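Local atomic coordinates of carboxylesterase (Ferroplasma acidiphilum, PDB entry 3WJ2), a protein that probably hydrolyses carboxylic ester bonds, using an alpha/beta-hydrolase fold. Residues 78-83 against 148-153; 121-126 against 215-220; 161-166 against 178-183. One frame throughout, in Å; residues are numbered along the deposited sequence.

Contact 1: 78-83 against 148-153; sequences AILYYH and GRIGVA
Ala78, Leu80 and Tyr82 trade backbone hydrogen bonds with Arg149, Gly151 and Ala153, pairing two neighbouring parallel strands in the central sheet of an alpha/beta-hydrolase fold. The strands run at 23° to each other, and five N-H...O=C bonds alternate between them; Leu80, for instance, gives its N-H to Gly151 O at 2.9 Å and takes the N-H of Ala153 on its own carbonyl.

Tyr81 shows how one side chain can link a strand pair to the turn that follows it. Beyond CB, the first torsion sets CG anti to the backbone N (chi1 -164°) and the ring beside Ala153. CG lies 4.2 Å from Ala153 O, which stands over one face, toward the rim; CD1 is 3.7 Å and CE1 4.0 Å from Ala153 CB. At the tip, OH is hydrogen-bonded to Asp155 and to Tyr98, beside what is probably the nucleophile elbow at the C-terminal end of strand 150-155. A leucine in place of Tyr81 would probably leave Asp155 and Tyr98 without their shared hydroxyl partner and strip the ring cover from Ala153.

On the face of Leu80 and Ile150, where helix 125-139 packs, Leu80 CG rests 3.7 Å from Ile150 CG2. Back on the face of Tyr81, Ile79 CD1 lies against Gly151 CA at 3.7 Å, and Ile79 CG2 presses tightly on Ala153 CB, 3.5 Å away.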
loop_
_atom_site.group_PDB
_atom_site.type_symbol
_atom_site.label_atom_id
_atom_site.label_comp_id
_atom_site.label_asym_id
_atom_site.label_seq_id
_atom_site.Cartn_x
_atom_site.Cartn_y
_atom_site.Cartn_z
ATOM N N ALA B 78 -12.535 -24.567 -26.506
ATOM C CA ALA B 78 -12.676 -25.042 -25.147
ATOM C C ALA B 78 -11.694 -24.398 -24.214
ATOM O O ALA B 78 -10.562 -24.079 -24.630
ATOM C CB ALA B 78 -12.456 -26.564 -25.040
ATOM N N ILE B 79 -12.107 -24.354 -22.944
ATOM C CA ILE B 79 -11.150 -24.067 -21.825
ATOM C C ILE B 79 -11.081 -25.313 -20.947
ATOM O O ILE B 79 -12.114 -25.818 -20.530
ATOM C CB ILE B 79 -11.705 -22.890 -21.049
ATOM C CG1 ILE B 79 -11.651 -21.587 -21.788
ATOM C CG2 ILE B 79 -11.037 -22.785 -19.653
ATOM C CD1 ILE B 79 -10.240 -21.088 -22.219
ATOM N N LEU B 80 -9.865 -25.796 -20.661
ATOM C CA LEU B 80 -9.693 -26.851 -19.655
ATOM C C LEU B 80 -9.628 -26.122 -18.313
ATOM O O LEU B 80 -8.783 -25.219 -18.162
ATOM C CB LEU B 80 -8.449 -27.670 -19.912
ATOM C CG LEU B 80 -8.306 -28.071 -21.388
ATOM C CD1 LEU B 80 -7.040 -28.984 -21.438
ATOM C CD2 LEU B 80 -9.529 -28.719 -21.932
ATOM N N TYR B 81 -10.472 -26.521 -17.369
ATOM C CA TYR B 81 -10.595 -25.810 -16.071
ATOM C C TYR B 81 -10.077 -26.707 -15.000
ATOM O O TYR B 81 -10.518 -27.875 -14.830
ATOM C CB TYR B 81 -12.082 -25.434 -15.787
ATOM C CG TYR B 81 -12.079 -24.400 -14.680
ATOM C CD1 TYR B 81 -11.941 -23.040 -15.047
ATOM C CD2 TYR B 81 -12.133 -24.807 -13.348
ATOM C CE1 TYR B 81 -11.885 -22.053 -14.039
ATOM C CE2 TYR B 81 -12.004 -23.789 -12.313
ATOM C CZ TYR B 81 -11.847 -22.461 -12.715
ATOM O OH TYR B 81 -11.700 -21.496 -11.737
ATOM N N TYR B 82 -9.160 -26.200 -14.178
ATOM C CA TYR B 82 -8.638 -26.946 -13.051
ATOM C C TYR B 82 -9.052 -26.279 -11.751
ATOM O O TYR B 82 -8.724 -25.139 -11.410
ATOM C CB TYR B 82 -7.041 -27.044 -13.073
ATOM C CG TYR B 82 -6.571 -27.630 -14.415
ATOM C CD1 TYR B 82 -6.474 -28.968 -14.575
ATOM C CD2 TYR B 82 -6.302 -26.752 -15.539
ATOM C CE1 TYR B 82 -6.174 -29.527 -15.828
ATOM C CE2 TYR B 82 -5.966 -27.313 -16.768
ATOM C CZ TYR B 82 -5.853 -28.690 -16.861
ATOM O OH TYR B 82 -5.581 -29.302 -18.071
ATOM N N HIS B 83 -9.883 -27.006 -10.978
ATOM C CA HIS B 83 -10.521 -26.351 -9.808
ATOM C C HIS B 83 -9.506 -26.042 -8.712
ATOM O O HIS B 83 -8.353 -26.575 -8.672
ATOM C CB HIS B 83 -11.546 -27.403 -9.179
ATOM C CG HIS B 83 -10.915 -28.638 -8.579
ATOM N ND1 HIS B 83 -10.429 -28.704 -7.287
ATOM C CD2 HIS B 83 -10.745 -29.868 -9.102
ATOM C CE1 HIS B 83 -9.944 -29.910 -7.085
ATOM N NE2 HIS B 83 -10.119 -30.624 -8.178
ATOM N N GLY B 148 -11.899 -25.881 -32.664
ATOM C CA GLY B 148 -11.100 -24.653 -32.599
ATOM C C GLY B 148 -9.978 -24.794 -31.583
ATOM O O GLY B 148 -9.261 -25.829 -31.559
ATOM N N ARG B 149 -9.839 -23.753 -30.766
ATOM C CA ARG B 149 -8.633 -23.608 -29.904
ATOM C C ARG B 149 -8.924 -24.043 -28.505
ATOM O O ARG B 149 -10.089 -24.262 -28.151
ATOM C CB ARG B 149 -8.122 -22.157 -29.856
ATOM C CG ARG B 149 -7.684 -21.597 -31.251
ATOM C CD ARG B 149 -6.955 -20.202 -31.242
ATOM N NE ARG B 149 -6.401 -19.825 -32.561
ATOM C CZ ARG B 149 -7.013 -19.038 -33.457
ATOM N NH1 ARG B 149 -8.227 -18.554 -33.212
ATOM N NH2 ARG B 149 -6.426 -18.728 -34.634
ATOM N N ILE B 150 -7.859 -24.345 -27.749
ATOM C CA ILE B 150 -7.954 -24.786 -26.329
ATOM C C ILE B 150 -7.123 -23.903 -25.469
ATOM O O ILE B 150 -5.902 -23.762 -25.738
ATOM C CB ILE B 150 -7.482 -26.230 -26.248
ATOM C CG1 ILE B 150 -8.366 -27.123 -27.181
ATOM C CG2 ILE B 150 -7.591 -26.747 -24.790
ATOM C CD1 ILE B 150 -7.845 -28.555 -27.230
ATOM N N GLY B 151 -7.775 -23.331 -24.433
ATOM C CA GLY B 151 -7.027 -22.557 -23.359
ATOM C C GLY B 151 -7.135 -23.330 -22.058
ATOM O O GLY B 151 -7.711 -24.402 -21.986
ATOM N N VAL B 152 -6.463 -22.762 -21.073
ATOM C CA VAL B 152 -6.471 -23.377 -19.734
ATOM C C VAL B 152 -6.820 -22.338 -18.717
ATOM O O VAL B 152 -6.603 -21.152 -18.927
ATOM C CB VAL B 152 -5.150 -24.059 -19.357
ATOM C CG1 VAL B 152 -4.887 -25.264 -20.309
ATOM C CG2 VAL B 152 -3.924 -23.073 -19.413
ATOM N N ALA B 153 -7.399 -22.809 -17.595
ATOM C CA ALA B 153 -7.878 -21.842 -16.590
ATOM C C ALA B 153 -7.949 -22.517 -15.250
ATOM O O ALA B 153 -7.993 -23.761 -15.195
ATOM C CB ALA B 153 -9.256 -21.376 -17.018
#

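Contact 2: 121-126 against 215-220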
loop_
_atom_site.group_PDB
_atom_site.type_symbol
_atom_site.label_atom_id
_atom_site.label_comp_id
_atom_site.label_asym_id
_atom_site.label_seq_id
_atom_site.Cartn_x
_atom_site.Cartn_y
_atom_site.Cartn_z
ATOM N N HIS B 121 -1.326 -37.820 -3.054
ATOM C CA HIS B 121 -0.623 -37.648 -4.308
ATOM C C HIS B 121 0.083 -36.274 -4.208
ATOM O O HIS B 121 -0.577 -35.213 -4.305
ATOM C CB HIS B 121 -1.538 -37.700 -5.529
ATOM C CG HIS B 121 -2.307 -38.962 -5.631
ATOM N ND1 HIS B 121 -1.788 -40.118 -6.173
ATOM C CD2 HIS B 121 -3.562 -39.244 -5.230
ATOM C CE1 HIS B 121 -2.701 -41.078 -6.056
ATOM N NE2 HIS B 121 -3.774 -40.577 -5.482
ATOM N N LYS B 122 1.366 -36.318 -3.968
ATOM C CA LYS B 122 2.127 -35.086 -3.788
ATOM C C LYS B 122 2.638 -34.548 -5.110
ATOM O O LYS B 122 2.633 -35.261 -6.169
ATOM C CB LYS B 122 3.293 -35.372 -2.813
ATOM C CG LYS B 122 2.717 -35.375 -1.380
ATOM C CD LYS B 122 3.756 -35.698 -0.386
ATOM C CE LYS B 122 3.217 -35.623 0.978
ATOM N NZ LYS B 122 3.150 -34.266 1.606
ATOM N N PHE B 123 3.123 -33.305 -5.069
ATOM C CA PHE B 123 3.816 -32.761 -6.238
ATOM C C PHE B 123 4.875 -33.718 -6.674
ATOM O O PHE B 123 5.629 -34.297 -5.824
ATOM C CB PHE B 123 4.471 -31.411 -5.859
ATOM C CG PHE B 123 5.252 -30.785 -6.975
ATOM C CD1 PHE B 123 4.616 -30.112 -7.998
ATOM C CD2 PHE B 123 6.649 -31.014 -7.068
ATOM C CE1 PHE B 123 5.273 -29.532 -9.064
ATOM C CE2 PHE B 123 7.394 -30.416 -8.166
ATOM C CZ PHE B 123 6.746 -29.710 -9.159
ATOM N N PRO B 124 4.965 -34.012 -7.980
ATOM C CA PRO B 124 4.369 -33.303 -9.118
ATOM C C PRO B 124 3.108 -33.960 -9.679
ATOM O O PRO B 124 2.802 -33.650 -10.826
ATOM C CB PRO B 124 5.489 -33.364 -10.177
ATOM C CG PRO B 124 6.030 -34.826 -10.051
ATOM C CD PRO B 124 6.082 -34.920 -8.454
ATOM N N ASP B 125 2.369 -34.790 -8.902
ATOM C CA ASP B 125 1.254 -35.494 -9.539
ATOM C C ASP B 125 0.176 -34.518 -10.145
ATOM O O ASP B 125 -0.195 -34.690 -11.277
ATOM C CB ASP B 125 0.564 -36.501 -8.555
ATOM C CG ASP B 125 1.511 -37.689 -8.189
ATOM O OD1 ASP B 125 2.603 -37.816 -8.821
ATOM O OD2 ASP B 125 1.174 -38.483 -7.265
ATOM N N ALA B 126 -0.320 -33.539 -9.359
ATOM C CA ALA B 126 -1.423 -32.678 -9.937
ATOM C C ALA B 126 -0.850 -31.932 -11.116
ATOM O O ALA B 126 -1.571 -31.668 -12.078
ATOM C CB ALA B 126 -1.869 -31.685 -8.864
ATOM N N ASN B 215 2.578 -27.707 2.821
ATOM C CA ASN B 215 3.270 -28.873 3.341
ATOM C C ASN B 215 2.593 -30.170 2.867
ATOM O O ASN B 215 3.306 -31.174 2.718
ATOM C CB ASN B 215 3.314 -28.845 4.869
ATOM C CG ASN B 215 4.325 -27.805 5.430
ATOM O OD1 ASN B 215 5.205 -27.298 4.730
ATOM N ND2 ASN B 215 4.145 -27.460 6.692
ATOM N N MET B 216 1.259 -30.197 2.693
ATOM C CA MET B 216 0.638 -31.403 2.203
ATOM C C MET B 216 0.990 -31.695 0.747
ATOM O O MET B 216 1.110 -32.863 0.353
ATOM C CB MET B 216 -0.907 -31.420 2.316
ATOM C CG MET B 216 -1.497 -31.378 3.759
ATOM S SD MET B 216 -0.982 -32.868 4.676
ATOM C CE MET B 216 -1.527 -32.414 6.313
ATOM N N TYR B 217 1.163 -30.655 -0.051
ATOM C CA TYR B 217 1.418 -30.838 -1.488
ATOM C C TYR B 217 2.907 -31.139 -1.785
ATOM O O TYR B 217 3.212 -31.950 -2.657
ATOM C CB TYR B 217 1.003 -29.550 -2.231
ATOM C CG TYR B 217 1.064 -29.569 -3.766
ATOM C CD1 TYR B 217 0.616 -30.679 -4.513
ATOM C CD2 TYR B 217 1.589 -28.443 -4.440
ATOM C CE1 TYR B 217 0.649 -30.655 -5.988
ATOM C CE2 TYR B 217 1.637 -28.461 -5.902
ATOM C CZ TYR B 217 1.233 -29.508 -6.587
ATOM O OH TYR B 217 1.266 -29.393 -7.936
ATOM N N SER B 218 3.795 -30.471 -1.079
ATOM C CA SER B 218 5.229 -30.659 -1.388
ATOM C C SER B 218 5.641 -32.003 -0.842
ATOM O O SER B 218 5.068 -32.474 0.184
ATOM C CB SER B 218 6.050 -29.507 -0.775
ATOM O OG SER B 218 6.025 -29.567 0.696
ATOM N N LYS B 219 6.573 -32.649 -1.529
ATOM C CA LYS B 219 7.250 -33.832 -0.954
ATOM C C LYS B 219 8.255 -33.415 0.140
ATOM O O LYS B 219 8.345 -34.033 1.216
ATOM C CB LYS B 219 7.965 -34.539 -2.052
ATOM C CG LYS B 219 7.139 -35.589 -2.693
ATOM C CD LYS B 219 8.074 -36.540 -3.397
ATOM C CE LYS B 219 7.305 -37.742 -3.927
ATOM N NZ LYS B 219 6.588 -38.564 -2.881
ATOM N N ASN B 220 9.000 -32.342 -0.120
ATOM C CA ASN B 220 9.744 -31.682 0.948
ATOM C C ASN B 220 9.597 -30.165 0.788
ATOM O O ASN B 220 9.570 -29.654 -0.367
ATOM C CB ASN B 220 11.204 -32.041 0.815
ATOM C CG ASN B 220 11.751 -31.644 -0.556
ATOM O OD1 ASN B 220 12.155 -30.479 -0.783
ATOM N ND2 ASN B 220 11.721 -32.596 -1.489
#
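Lys122 and Phe123 together take up backbone carbonyls at the C-terminal end of helix 207-217, within the alpha/beta-hydrolase fold, one through its ammonium and the other through its backbone N-H. Such an end presents C=O groups with no following turn to satisfy them, and here the loop leading into helix 125-139 supplies the donors. Phe123 N reaches Tyr217 O at 2.8 Å, in the carbonyl plane and nearly straight at 165°.

The ammonium of Lys122 serves the carbonyls on either side of Tyr217 in sequence. Its chain runs extended past Tyr217 O and then bends at the last torsion (chi4 -82°), which brings NZ 2.8 Å from Met216 O, above that carbonyl plane, and 3.0 Å from Ser218 O. A positive charge held at the negative end of the helix dipole would probably be favourable. Ser218 OG turns back to Gly214 O, one turn earlier in the helix, and on the other segment Lys122 O accepts the N-H of Asp125 as helix 125-139 begins.

Next to the Phe123 N bond the aromatic rings meet in an offset edge-to-face pair, planes at 78°, with the edge of Phe123 toward the face of Tyr217. Phe229 touches both rings, and Phe87 stacks on Tyr217. Phe123 CB sits over the centre of the Tyr217 ring in a CH-pi contact, 3.9 Å from its centroid.

Contact 3: 161-166 against 178-183; sequences LAAALC and AVQVLF
Gln180 meets the helix first, its CB resting 3.9 Å from Cys166 SG. The CG of Gln180 lies between its own backbone N and carbonyl carbon (chi1 56°), and from there the extended chain carries the amide across the helix, where OE1 comes within 3.6 Å of Ala163 CA. A water joins the two elements: it donates to Gln180 OE1 at 2.7 Å and to Ala163 O at 2.9 Å, so a helix carbonyl in a buried layer gains a partner in addition to a weak bond from Cys166 N. The other end of the amide is fixed too, since NE2 is hydrogen-bonded to Pro241 O.

The helix and second strand of a beta-alpha-beta crossover meet here: strand 150-155 leads through helix 157-172 to strand 180-183. The two segments run at 145°, their axes 8.3 Å apart. Val181 turns from the helix, its side chain packing on Ala153 of the adjacent strand.

The end of the Leu182 side chain reaches back to the helix. Its CD2 touches Ala162 CB at 3.8 Å and, a little farther off, Ala163 CB; methyl side chains at both helix positions let the branched end of Leu182 lie close to the helix backbone, 3.8 Å from CD2 to Ala163 N.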
loop_
_atom_site.group_PDB
_atom_site.type_symbol
_atom_site.label_atom_id
_atom_site.label_comp_id
_atom_site.label_asym_id
_atom_site.label_seq_id
_atom_site.Cartn_x
_atom_site.Cartn_y
_atom_site.Cartn_z
ATOM N N LEU B 161 -1.747 -24.557 -11.274
ATOM C CA LEU B 161 -1.499 -25.644 -12.254
ATOM C C LEU B 161 -1.544 -25.113 -13.723
ATOM O O LEU B 161 -0.745 -25.509 -14.560
ATOM C CB LEU B 161 -2.578 -26.775 -12.126
ATOM C CG LEU B 161 -2.469 -27.385 -10.782
ATOM C CD1 LEU B 161 -3.645 -28.484 -10.645
ATOM C CD2 LEU B 161 -1.137 -28.080 -10.427
ATOM N N ALA B 162 -2.516 -24.187 -13.990
ATOM C CA ALA B 162 -2.699 -23.615 -15.279
ATOM C C ALA B 162 -1.412 -22.780 -15.651
ATOM O O ALA B 162 -0.906 -22.975 -16.739
ATOM C CB ALA B 162 -3.891 -22.764 -15.330
ATOM N N ALA B 163 -0.935 -21.990 -14.695
ATOM C CA ALA B 163 0.222 -21.107 -14.997
ATOM C C ALA B 163 1.398 -22.059 -15.166
ATOM O O ALA B 163 2.209 -21.833 -16.087
ATOM C CB ALA B 163 0.482 -20.185 -13.846
ATOM N N ALA B 164 1.584 -23.053 -14.319
ATOM C CA ALA B 164 2.782 -23.920 -14.366
ATOM C C ALA B 164 2.833 -24.769 -15.613
ATOM O O ALA B 164 3.912 -24.958 -16.178
ATOM C CB ALA B 164 2.776 -24.776 -13.146
ATOM N N LEU B 165 1.681 -25.265 -16.066
ATOM C CA LEU B 165 1.721 -26.161 -17.227
ATOM C C LEU B 165 2.154 -25.306 -18.428
ATOM O O LEU B 165 2.872 -25.841 -19.298
ATOM C CB LEU B 165 0.401 -26.942 -17.461
ATOM C CG LEU B 165 -0.759 -26.139 -18.043
ATOM C CD1 LEU B 165 -0.736 -26.234 -19.548
ATOM C CD2 LEU B 165 -2.064 -26.839 -17.580
ATOM N N CYS B 166 1.773 -24.010 -18.485
ATOM C CA CYS B 166 2.170 -23.136 -19.613
ATOM C C CYS B 166 3.670 -22.996 -19.613
ATOM O O CYS B 166 4.274 -23.084 -20.695
ATOM C CB CYS B 166 1.542 -21.775 -19.532
ATOM S SG CYS B 166 -0.280 -21.922 -19.873
ATOM N N ALA B 178 -4.039 -21.635 -25.741
ATOM C CA ALA B 178 -4.338 -20.400 -26.414
ATOM C C ALA B 178 -4.367 -19.195 -25.447
ATOM O O ALA B 178 -4.147 -18.090 -25.870
ATOM C CB ALA B 178 -5.685 -20.528 -27.129
ATOM N N VAL B 179 -4.699 -19.486 -24.175
ATOM C CA VAL B 179 -4.843 -18.437 -23.162
ATOM C C VAL B 179 -4.697 -19.140 -21.814
ATOM O O VAL B 179 -4.944 -20.353 -21.776
ATOM C CB VAL B 179 -6.150 -17.696 -23.325
ATOM C CG1 VAL B 179 -7.425 -18.643 -23.144
ATOM C CG2 VAL B 179 -6.160 -16.520 -22.246
ATOM N N GLN B 180 -4.238 -18.384 -20.818
ATOM C CA GLN B 180 -4.218 -18.847 -19.436
ATOM C C GLN B 180 -5.058 -17.911 -18.656
ATOM O O GLN B 180 -4.766 -16.739 -18.591
ATOM C CB GLN B 180 -2.754 -19.022 -18.909
ATOM C CG GLN B 180 -1.906 -17.721 -19.040
ATOM C CD GLN B 180 -0.512 -17.909 -18.522
ATOM O OE1 GLN B 180 -0.325 -18.500 -17.492
ATOM N NE2 GLN B 180 0.509 -17.355 -19.276
ATOM N N VAL B 181 -6.120 -18.442 -18.043
ATOM C CA VAL B 181 -7.098 -17.543 -17.335
ATOM C C VAL B 181 -6.899 -17.906 -15.836
ATOM O O VAL B 181 -7.154 -19.067 -15.372
ATOM C CB VAL B 181 -8.482 -17.913 -17.721
ATOM C CG1 VAL B 181 -9.399 -16.935 -16.926
ATOM C CG2 VAL B 181 -8.691 -17.689 -19.206
ATOM N N LEU B 182 -6.322 -16.943 -15.096
ATOM C CA LEU B 182 -5.817 -17.295 -13.762
ATOM C C LEU B 182 -6.592 -16.516 -12.726
ATOM O O LEU B 182 -6.359 -15.348 -12.482
ATOM C CB LEU B 182 -4.274 -16.858 -13.624
ATOM C CG LEU B 182 -3.435 -17.471 -14.769
ATOM C CD1 LEU B 182 -1.968 -16.845 -14.690
ATOM C CD2 LEU B 182 -3.365 -19.010 -14.791
ATOM N N PHE B 183 -7.492 -17.234 -12.000
ATOM C CA PHE B 183 -8.129 -16.549 -10.882
ATOM C C PHE B 183 -7.339 -16.822 -9.636
ATOM O O PHE B 183 -7.251 -17.954 -9.090
ATOM C CB PHE B 183 -9.592 -17.209 -10.661
ATOM C CG PHE B 183 -10.607 -16.772 -11.663
ATOM C CD1 PHE B 183 -11.373 -15.628 -11.442
ATOM C CD2 PHE B 183 -10.879 -17.595 -12.793
ATOM C CE1 PHE B 183 -12.290 -15.197 -12.435
ATOM C CE2 PHE B 183 -11.852 -17.181 -13.774
ATOM C CZ PHE B 183 -12.572 -16.005 -13.548
HETATM O O HOH W 1 2.244 -19.070 -16.904
#

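Contacts 1 and 3 share the central sheet, their centres about 9 Å apart: strand 150-155 pairs with strand 78-82 on one side and with strand 180-183 on the other, and helix 157-172 follows directly from it. Ile150 O to Ala178 N and Val152 O to Val181 N probably carry the hydrogen bonding onward. Contact 2 lies farther out, centred about 23 Å from contact 1 and 19 Å from contact 3, yet it reaches the latter where Tyr217 and Ala126 pack on Leu161. Along the chain, contact 1 closes before contact 3 opens, contact 3 is nested inside contact 2, and contacts 1 and 2 interleave, tying the sheet and helices 125-139, 157-172 and 207-217 into one hydrolase domain.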